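Local coordinates for protein GTP cyclohydrolase 1 type 2 homolog (Staphylococcus aureus subsp. aureus, PDB 3LNL) that is of unknown function but binds zinc at a dinuclear metal centre and forms a hexameric toroid capped by PII-like domains, at residues D9-L14 and V18-A23; I127-Q132 and I291-Q296. The protein carries 2 engineered substitutions. All coordinates share one frame; numbering follows the deposited sequence.

Interaction 1: D9-L14 and V18-A23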
ATOM      1  N   ASP B   9     -13.484 -22.458 -31.115  1.00 12.93           N
ATOM      2  CA  ASP B   9     -14.944 -22.360 -31.359  1.00 12.56           C
ATOM      3  C   ASP B   9     -15.703 -22.570 -30.046  1.00 12.06           C
ATOM      4  O   ASP B   9     -16.655 -21.835 -29.746  1.00 10.78           O
ATOM      5  CB  ASP B   9     -15.432 -23.383 -32.399  1.00 12.02           C
ATOM      6  CG  ASP B   9     -14.680 -23.281 -33.701  1.00 14.91           C
ATOM      7  OD1 ASP B   9     -14.876 -22.249 -34.349  1.00 13.34           O
ATOM      8  OD2 ASP B   9     -13.917 -24.217 -34.064  1.00 14.55           O
ATOM      9  N   LEU B  10     -15.290 -23.556 -29.259  1.00 11.58           N
ATOM     10  CA  LEU B  10     -15.973 -23.779 -28.001  1.00 11.92           C
ATOM     11  C   LEU B  10     -15.828 -22.550 -27.090  1.00 12.62           C
ATOM     12  O   LEU B  10     -16.791 -22.124 -26.427  1.00 13.62           O
ATOM     13  CB  LEU B  10     -15.439 -25.012 -27.301  1.00 13.01           C
ATOM     14  CG  LEU B  10     -16.030 -25.359 -25.914  1.00 13.41           C
ATOM     15  CD1 LEU B  10     -17.583 -25.570 -25.971  1.00 12.19           C
ATOM     16  CD2 LEU B  10     -15.336 -26.619 -25.262  1.00 11.03           C
ATOM     17  N   MET B  11     -14.625 -21.984 -27.014  1.00 11.62           N
ATOM     18  CA  MET B  11     -14.397 -20.805 -26.185  1.00 11.49           C
ATOM     19  C   MET B  11     -15.309 -19.641 -26.556  1.00 12.50           C
ATOM     20  O   MET B  11     -15.848 -18.934 -25.671  1.00 13.38           O
ATOM     21  CB  MET B  11     -12.938 -20.373 -26.258  1.00 11.40           C
ATOM     22  CG  MET B  11     -12.014 -21.353 -25.498  1.00 13.25           C
ATOM     23  SD  MET B  11     -12.327 -21.359 -23.718  1.00 16.53           S
ATOM     24  CE  MET B  11     -12.092 -19.693 -23.256  1.00 15.31           C
ATOM     25  N   THR B  12     -15.470 -19.402 -27.857  1.00 12.15           N
ATOM     26  CA  THR B  12     -16.377 -18.346 -28.332  1.00 11.67           C
ATOM     27  C   THR B  12     -17.816 -18.601 -27.872  1.00 12.33           C
ATOM     28  O   THR B  12     -18.511 -17.686 -27.445  1.00 13.11           O
ATOM     29  CB  THR B  12     -16.336 -18.232 -29.879  1.00 12.09           C
ATOM     30  OG1 THR B  12     -14.983 -18.001 -30.297  1.00 11.16           O
ATOM     31  CG2 THR B  12     -17.231 -17.117 -30.358  1.00 11.29           C
ATOM     32  N   LEU B  13     -18.264 -19.843 -27.940  1.00 12.57           N
ATOM     33  CA  LEU B  13     -19.618 -20.173 -27.519  1.00 12.98           C
ATOM     34  C   LEU B  13     -19.783 -19.984 -26.019  1.00 12.88           C
ATOM     35  O   LEU B  13     -20.739 -19.361 -25.572  1.00 11.97           O
ATOM     36  CB  LEU B  13     -19.948 -21.610 -27.932  1.00 14.45           C
ATOM     37  CG  LEU B  13     -21.368 -22.136 -27.641  1.00 16.73           C
ATOM     38  CD1 LEU B  13     -22.396 -21.193 -28.278  1.00 16.49           C
ATOM     39  CD2 LEU B  13     -21.496 -23.551 -28.220  1.00 18.63           C
ATOM     40  N   LEU B  14     -18.814 -20.481 -25.244  1.00 12.75           N
ATOM     41  CA  LEU B  14     -18.831 -20.350 -23.787  1.00 12.91           C
ATOM     42  C   LEU B  14     -18.872 -18.896 -23.366  1.00 13.59           C
ATOM     43  O   LEU B  14     -19.664 -18.495 -22.495  1.00 11.59           O
ATOM     44  CB  LEU B  14     -17.613 -21.003 -23.163  1.00 12.72           C
ATOM     45  CG  LEU B  14     -17.570 -22.521 -23.342  1.00 12.89           C
ATOM     46  CD1 LEU B  14     -16.334 -23.162 -22.648  1.00 10.71           C
ATOM     47  CD2 LEU B  14     -18.886 -23.178 -22.854  1.00 11.55           C
ATOM     48  N   VAL B  18     -21.637 -17.078 -21.116  1.00 14.56           N
ATOM     49  CA  VAL B  18     -21.150 -16.893 -19.739  1.00 13.83           C
ATOM     50  C   VAL B  18     -19.852 -16.094 -19.813  1.00 14.82           C
ATOM     51  O   VAL B  18     -18.736 -16.647 -19.702  1.00 13.82           O
ATOM     52  CB  VAL B  18     -20.894 -18.249 -19.016  1.00 15.05           C
ATOM     53  CG1 VAL B  18     -20.496 -18.048 -17.528  1.00 12.02           C
ATOM     54  CG2 VAL B  18     -22.108 -19.226 -19.132  1.00 11.51           C
ATOM     55  N   PRO B  19     -19.985 -14.797 -20.101  1.00 15.36           N
ATOM     56  CA  PRO B  19     -18.821 -14.044 -20.572  1.00 16.07           C
ATOM     57  C   PRO B  19     -17.653 -14.080 -19.597  1.00 16.31           C
ATOM     58  O   PRO B  19     -17.831 -13.764 -18.414  1.00 14.95           O
ATOM     59  CB  PRO B  19     -19.333 -12.617 -20.698  1.00 16.68           C
ATOM     60  CG  PRO B  19     -20.808 -12.705 -20.709  1.00 16.21           C
ATOM     61  CD  PRO B  19     -21.250 -14.062 -20.275  1.00 15.58           C
ATOM     62  N   PHE B  20     -16.463 -14.387 -20.116  1.00 15.75           N
ATOM     63  CA  PHE B  20     -15.299 -14.502 -19.247  1.00 15.60           C
ATOM     64  C   PHE B  20     -14.971 -13.174 -18.563  1.00 16.17           C
ATOM     65  O   PHE B  20     -14.420 -13.167 -17.460  1.00 14.59           O
ATOM     66  CB  PHE B  20     -14.130 -15.065 -20.020  1.00 16.64           C
ATOM     67  CG  PHE B  20     -14.299 -16.520 -20.314  1.00 17.11           C
ATOM     68  CD1 PHE B  20     -14.792 -16.945 -21.527  1.00 18.35           C
ATOM     69  CD2 PHE B  20     -14.068 -17.463 -19.320  1.00 17.32           C
ATOM     70  CE1 PHE B  20     -14.987 -18.291 -21.786  1.00 20.07           C
ATOM     71  CE2 PHE B  20     -14.269 -18.816 -19.557  1.00 16.54           C
ATOM     72  CZ  PHE B  20     -14.718 -19.238 -20.793  1.00 19.26           C
ATOM     73  N   SER B  21     -15.372 -12.065 -19.191  1.00 15.37           N
ATOM     74  CA  SER B  21     -15.148 -10.738 -18.653  1.00 16.17           C
ATOM     75  C   SER B  21     -15.946 -10.464 -17.353  1.00 16.19           C
ATOM     76  O   SER B  21     -15.631  -9.537 -16.622  1.00 15.47           O
ATOM     77  CB  SER B  21     -15.519  -9.689 -19.734  1.00 16.55           C
ATOM     78  OG  SER B  21     -16.946  -9.569 -19.914  1.00 15.91           O
ATOM     79  N   THR B  22     -16.967 -11.269 -17.064  1.00 15.30           N
ATOM     80  CA  THR B  22     -17.722 -11.067 -15.844  1.00 15.25           C
ATOM     81  C   THR B  22     -17.052 -11.736 -14.657  1.00 16.39           C
ATOM     82  O   THR B  22     -17.551 -11.602 -13.521  1.00 14.46           O
ATOM     83  CB  THR B  22     -19.189 -11.488 -15.989  1.00 15.89           C
ATOM     84  OG1 THR B  22     -19.288 -12.889 -16.266  1.00 13.17           O
ATOM     85  CG2 THR B  22     -19.877 -10.623 -17.138  1.00 13.06           C
ATOM     86  N   ALA B  23     -15.962 -12.493 -14.906  1.00 16.14           N
ATOM     87  CA  ALA B  23     -15.180 -13.054 -13.796  1.00 16.32           C
ATOM     88  C   ALA B  23     -14.494 -11.933 -13.027  1.00 17.70           C
ATOM     89  O   ALA B  23     -14.244 -10.875 -13.588  1.00 16.89           O
ATOM     90  CB  ALA B  23     -14.143 -14.083 -14.313  1.00 17.18           C
TER

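Interaction 2: I127-Q132 and I291-Q296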
ATOM      1  N   ILE B 127     -30.999 -12.619  -9.501  1.00 12.43           N
ATOM      2  CA  ILE B 127     -29.646 -12.237  -9.263  1.00 12.26           C
ATOM      3  C   ILE B 127     -29.632 -11.087  -8.271  1.00 11.87           C
ATOM      4  O   ILE B 127     -30.476 -10.184  -8.349  1.00 11.41           O
ATOM      5  CB  ILE B 127     -28.919 -11.816 -10.582  1.00 12.04           C
ATOM      6  CG1 ILE B 127     -28.664 -13.060 -11.448  1.00 13.64           C
ATOM      7  CG2 ILE B 127     -27.588 -11.069 -10.271  1.00  9.83           C
ATOM      8  CD1 ILE B 127     -27.558 -14.040 -10.890  1.00 10.98           C
ATOM      9  N   ILE B 128     -28.657 -11.128  -7.354  1.00 11.59           N
ATOM     10  CA  ILE B 128     -28.380 -10.000  -6.444  1.00 12.72           C
ATOM     11  C   ILE B 128     -26.908  -9.592  -6.561  1.00 13.50           C
ATOM     12  O   ILE B 128     -26.095 -10.241  -7.277  1.00 12.39           O
ATOM     13  CB  ILE B 128     -28.763 -10.322  -4.940  1.00 12.76           C
ATOM     14  CG1 ILE B 128     -28.035 -11.560  -4.470  1.00 10.24           C
ATOM     15  CG2 ILE B 128     -30.295 -10.412  -4.776  1.00 12.02           C
ATOM     16  CD1 ILE B 128     -28.225 -11.890  -3.011  1.00 11.41           C
ATOM     17  N   ASN B 129     -26.562  -8.513  -5.868  1.00 13.94           N
ATOM     18  CA  ASN B 129     -25.203  -7.948  -5.916  1.00 15.11           C
ATOM     19  C   ASN B 129     -24.768  -7.610  -7.351  1.00 17.00           C
ATOM     20  O   ASN B 129     -23.629  -7.864  -7.760  1.00 19.85           O
ATOM     21  CB  ASN B 129     -24.188  -8.877  -5.217  1.00 15.23           C
ATOM     22  CG  ASN B 129     -24.511  -9.093  -3.732  1.00 14.11           C
ATOM     23  OD1 ASN B 129     -24.791  -8.146  -3.038  1.00 15.84           O
ATOM     24  ND2 ASN B 129     -24.570 -10.338  -3.281  1.00 12.26           N
ATOM     25  N   ASN B 130     -25.669  -7.032  -8.125  1.00 17.62           N
ATOM     26  CA  ASN B 130     -25.418  -6.821  -9.555  1.00 19.69           C
ATOM     27  C   ASN B 130     -24.199  -5.997  -9.879  1.00 21.34           C
ATOM     28  O   ASN B 130     -23.952  -4.984  -9.239  1.00 21.78           O
ATOM     29  CB  ASN B 130     -26.624  -6.188 -10.245  1.00 19.37           C
ATOM     30  CG  ASN B 130     -27.854  -6.973 -10.013  1.00 20.27           C
ATOM     31  OD1 ASN B 130     -28.170  -7.229  -8.872  1.00 19.14           O
ATOM     32  ND2 ASN B 130     -28.483  -7.478 -11.073  1.00 21.40           N
ATOM     33  N   GLN B 131     -23.460  -6.430 -10.910  1.00 22.66           N
ATOM     34  CA  GLN B 131     -22.350  -5.649 -11.438  1.00 23.20           C
ATOM     35  C   GLN B 131     -22.925  -4.334 -12.052  1.00 23.73           C
ATOM     36  O   GLN B 131     -24.160  -4.192 -12.184  1.00 23.78           O
ATOM     37  CB  GLN B 131     -21.546  -6.481 -12.467  1.00 23.29           C
ATOM     38  CG  GLN B 131     -21.070  -7.806 -11.913  1.00 24.44           C
ATOM     39  CD  GLN B 131     -20.191  -8.613 -12.875  1.00 26.96           C
ATOM     40  OE1 GLN B 131     -20.120  -8.318 -14.078  1.00 22.78           O
ATOM     41  NE2 GLN B 131     -19.490  -9.628 -12.326  1.00 21.13           N
ATOM     42  N   GLN B 132     -22.049  -3.370 -12.329  1.00 23.92           N
ATOM     43  CA  GLN B 132     -22.417  -2.143 -13.059  1.00 25.37           C
ATOM     44  C   GLN B 132     -21.601  -2.139 -14.334  1.00 25.38           C
ATOM     45  O   GLN B 132     -20.399  -2.352 -14.308  1.00 25.19           O
ATOM     46  CB  GLN B 132     -22.149  -0.859 -12.258  1.00 25.35           C
ATOM     47  CG  GLN B 132     -23.059  -0.670 -11.036  1.00 27.30           C
ATOM     48  CD  GLN B 132     -24.478  -0.210 -11.388  1.00 30.56           C
ATOM     49  OE1 GLN B 132     -24.685   0.622 -12.279  1.00 35.24           O
ATOM     50  NE2 GLN B 132     -25.463  -0.757 -10.684  1.00 30.10           N
ATOM     51  N   ILE B 291     -19.175 -15.937   2.851  1.00 13.97           N
ATOM     52  CA  ILE B 291     -19.195 -15.174   4.070  1.00 14.63           C
ATOM     53  C   ILE B 291     -18.484 -13.857   3.756  1.00 14.83           C
ATOM     54  O   ILE B 291     -17.478 -13.848   3.038  1.00 14.50           O
ATOM     55  CB  ILE B 291     -18.594 -15.921   5.297  1.00 15.08           C
ATOM     56  CG1 ILE B 291     -19.519 -17.055   5.743  1.00 14.64           C
ATOM     57  CG2 ILE B 291     -18.338 -14.928   6.452  1.00 13.20           C
ATOM     58  CD1 ILE B 291     -20.897 -16.558   6.343  1.00 12.12           C
ATOM     59  N   GLY B 292     -19.051 -12.758   4.270  1.00 13.80           N
ATOM     60  CA  GLY B 292     -18.681 -11.412   3.878  1.00 14.09           C
ATOM     61  C   GLY B 292     -19.912 -10.735   3.283  1.00 13.73           C
ATOM     62  O   GLY B 292     -20.014  -9.530   3.355  1.00 13.91           O
ATOM     63  N   TYR B 293     -20.854 -11.511   2.747  1.00 13.09           N
ATOM     64  CA  TYR B 293     -22.084 -10.955   2.102  1.00 13.75           C
ATOM     65  C   TYR B 293     -23.335 -11.102   2.943  1.00 13.39           C
ATOM     66  O   TYR B 293     -24.397 -10.614   2.546  1.00 13.05           O
ATOM     67  CB  TYR B 293     -22.335 -11.607   0.711  1.00 13.85           C
ATOM     68  CG  TYR B 293     -21.345 -11.185  -0.327  1.00 13.39           C
ATOM     69  CD1 TYR B 293     -20.174 -11.888  -0.515  1.00 15.34           C
ATOM     70  CD2 TYR B 293     -21.594 -10.085  -1.139  1.00 15.62           C
ATOM     71  CE1 TYR B 293     -19.231 -11.486  -1.504  1.00 17.88           C
ATOM     72  CE2 TYR B 293     -20.683  -9.685  -2.118  1.00 16.96           C
ATOM     73  CZ  TYR B 293     -19.518 -10.400  -2.286  1.00 18.00           C
ATOM     74  OH  TYR B 293     -18.632 -10.015  -3.226  1.00 19.99           O
ATOM     75  N   GLU B 294     -23.224 -11.730   4.117  1.00 13.38           N
ATOM     76  CA  GLU B 294     -24.434 -12.065   4.895  1.00 13.07           C
ATOM     77  C   GLU B 294     -25.185 -10.859   5.423  1.00 13.30           C
ATOM     78  O   GLU B 294     -26.432 -10.855   5.433  1.00 11.80           O
ATOM     79  CB  GLU B 294     -24.159 -13.084   6.016  1.00 13.70           C
ATOM     80  CG  GLU B 294     -23.222 -12.686   7.176  1.00 13.77           C
ATOM     81  CD  GLU B 294     -21.728 -12.822   6.855  1.00 13.10           C
ATOM     82  OE1 GLU B 294     -21.375 -12.860   5.646  1.00 13.85           O
ATOM     83  OE2 GLU B 294     -20.906 -12.855   7.823  1.00 15.15           O
ATOM     84  N   TYR B 295     -24.448  -9.845   5.870  1.00 12.67           N
ATOM     85  CA  TYR B 295     -25.082  -8.644   6.420  1.00 12.52           C
ATOM     86  C   TYR B 295     -25.829  -7.872   5.307  1.00 13.78           C
ATOM     87  O   TYR B 295     -26.949  -7.395   5.508  1.00 13.34           O
ATOM     88  CB  TYR B 295     -24.062  -7.781   7.189  1.00 13.01           C
ATOM     89  CG  TYR B 295     -23.533  -8.520   8.370  1.00 12.19           C
ATOM     90  CD1 TYR B 295     -22.342  -9.225   8.290  1.00 10.62           C
ATOM     91  CD2 TYR B 295     -24.256  -8.568   9.577  1.00 12.33           C
ATOM     92  CE1 TYR B 295     -21.864  -9.972   9.394  1.00 12.31           C
ATOM     93  CE2 TYR B 295     -23.796  -9.306  10.662  1.00 12.29           C
ATOM     94  CZ  TYR B 295     -22.603 -10.027  10.553  1.00 16.14           C
ATOM     95  OH  TYR B 295     -22.150 -10.780  11.609  1.00 15.78           O
ATOM     96  N   GLN B 296     -25.208  -7.793   4.131  1.00 14.41           N
ATOM     97  CA  GLN B 296     -25.811  -7.150   2.960  1.00 15.77           C
ATOM     98  C   GLN B 296     -27.035  -7.930   2.458  1.00 14.70           C
ATOM     99  O   GLN B 296     -28.077  -7.350   2.166  1.00 14.70           O
ATOM    100  CB  GLN B 296     -24.744  -7.011   1.899  1.00 16.08           C
ATOM    101  CG  GLN B 296     -25.077  -6.206   0.692  1.00 21.94           C
ATOM    102  CD  GLN B 296     -23.796  -5.830  -0.052  1.00 27.22           C
ATOM    103  OE1 GLN B 296     -23.150  -4.870   0.320  1.00 31.13           O
ATOM    104  NE2 GLN B 296     -23.399  -6.632  -1.065  1.00 26.89           N
TER
HETATM  105  O   HOH W   1     -25.340 -10.166  -0.319  1.00 17.31           O

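Interaction 1: D9-L14 and V18-A23
Val-18 N donates to Leu-14 O at 2.8 Å, nearly in line with the C=O, and this bond closes the last helical turn, for Val-18 is where helical backbone angles end. Proline suits the next position: with no N-H to offer, it loses no donor where the helical pattern stops, and its oxygen starts a 3-10 turn. Pro-19 O is gripped by two donors of one residue, the backbone N and the OG1 of Thr-22. Thr-22 OG1 approaches Pro-19 O in the carbonyl plane at 2.7 Å, so its hydroxyl reinforces the backbone bond.

Phe-20, the first residue of the 3-10 segment, points back at the helix, and its backbone N is bonded by Asp-15 OD1, farther along helix 7-17. With CG anti to the carbonyl carbon (chi1 -73°), the ring reaches two residues three apart on the helix. Met-11, bent at chi2 and chi3, crosses it at about a right angle, and Met-11 CE touches Phe-20 CE1 at 3.5 Å. The sulfur, Met-11 SD, lies 5.2 Å from the ring centroid, 49° off the normal, an oblique Met-aromatic contact suited to a flexible thioether. Leu-14 adds its CB, 4.0 Å from Phe-20 CE1, while its side chain also packs on Ile-99 and Leu-344. The arrangement is a helix C-terminus followed by a 3-10 turn, here finishing helix 7-17, which packs on the sheet of a NIF3 domain.

Interaction 2: I127-Q132 and I291-Q296
Tyr-293 brings CD2 of its ring obliquely to the Asn-129 amide, 3.7 Å from Asn-129 ND2, with the two planes 50° apart. It follows Gly-292, at whose backbone angles a CB would be jammed against the preceding carbonyl O, and whose N-H is held by the syn lone pair of Glu-294 OE1. A water joins the same pair, accepting from Asn-129 ND2 at 3.1 Å and reaching Tyr-293 O at 3.0 Å. In this way the lead-in to helix 294-299, in the NIF3-like part of the chain, is tied to Asn-129, at a break near the beginning of strand 125-142, which runs out into the PII-like domain.

Three residues on, Gln-296 comes from the direction opposite to the Asn-129 side chain, its CG anti to the backbone N (chi1 -171°). Gln-296 NE2 donates to Asn-129 OD1 at 2.9 Å, coming from 44° above the carbonyl plane. Gln-300, farther along, gives that oxygen a second amide donor, while Asn-129 ND2 also donates to Leu-242 O. Asparagine fits here because it tolerates the left-handed backbone and offers both a donor and an acceptor.

The centres of the two interactions lie about 23 Å apart, yet their segments touch: Gln-131 NE2 is 3.0 Å from Thr-22 O, a probable hydrogen bond that joins the turn after helix 7-17 to the strand leading into the PII-like domain. Val-107 packs against both of these residues. Val-107 follows Asp-106, a zinc ligand; the side chain of Asp-106 is about 9 Å from those of Val-18 and Tyr-293. Each of those two side chains is about 11 Å from a bound zinc, so both contacts lie beyond the first shell of the metal centre. The side chain of Tyr-293 is about 5 Å from a molecule probably taken up from the crystallisation liquor, which may mark a pocket.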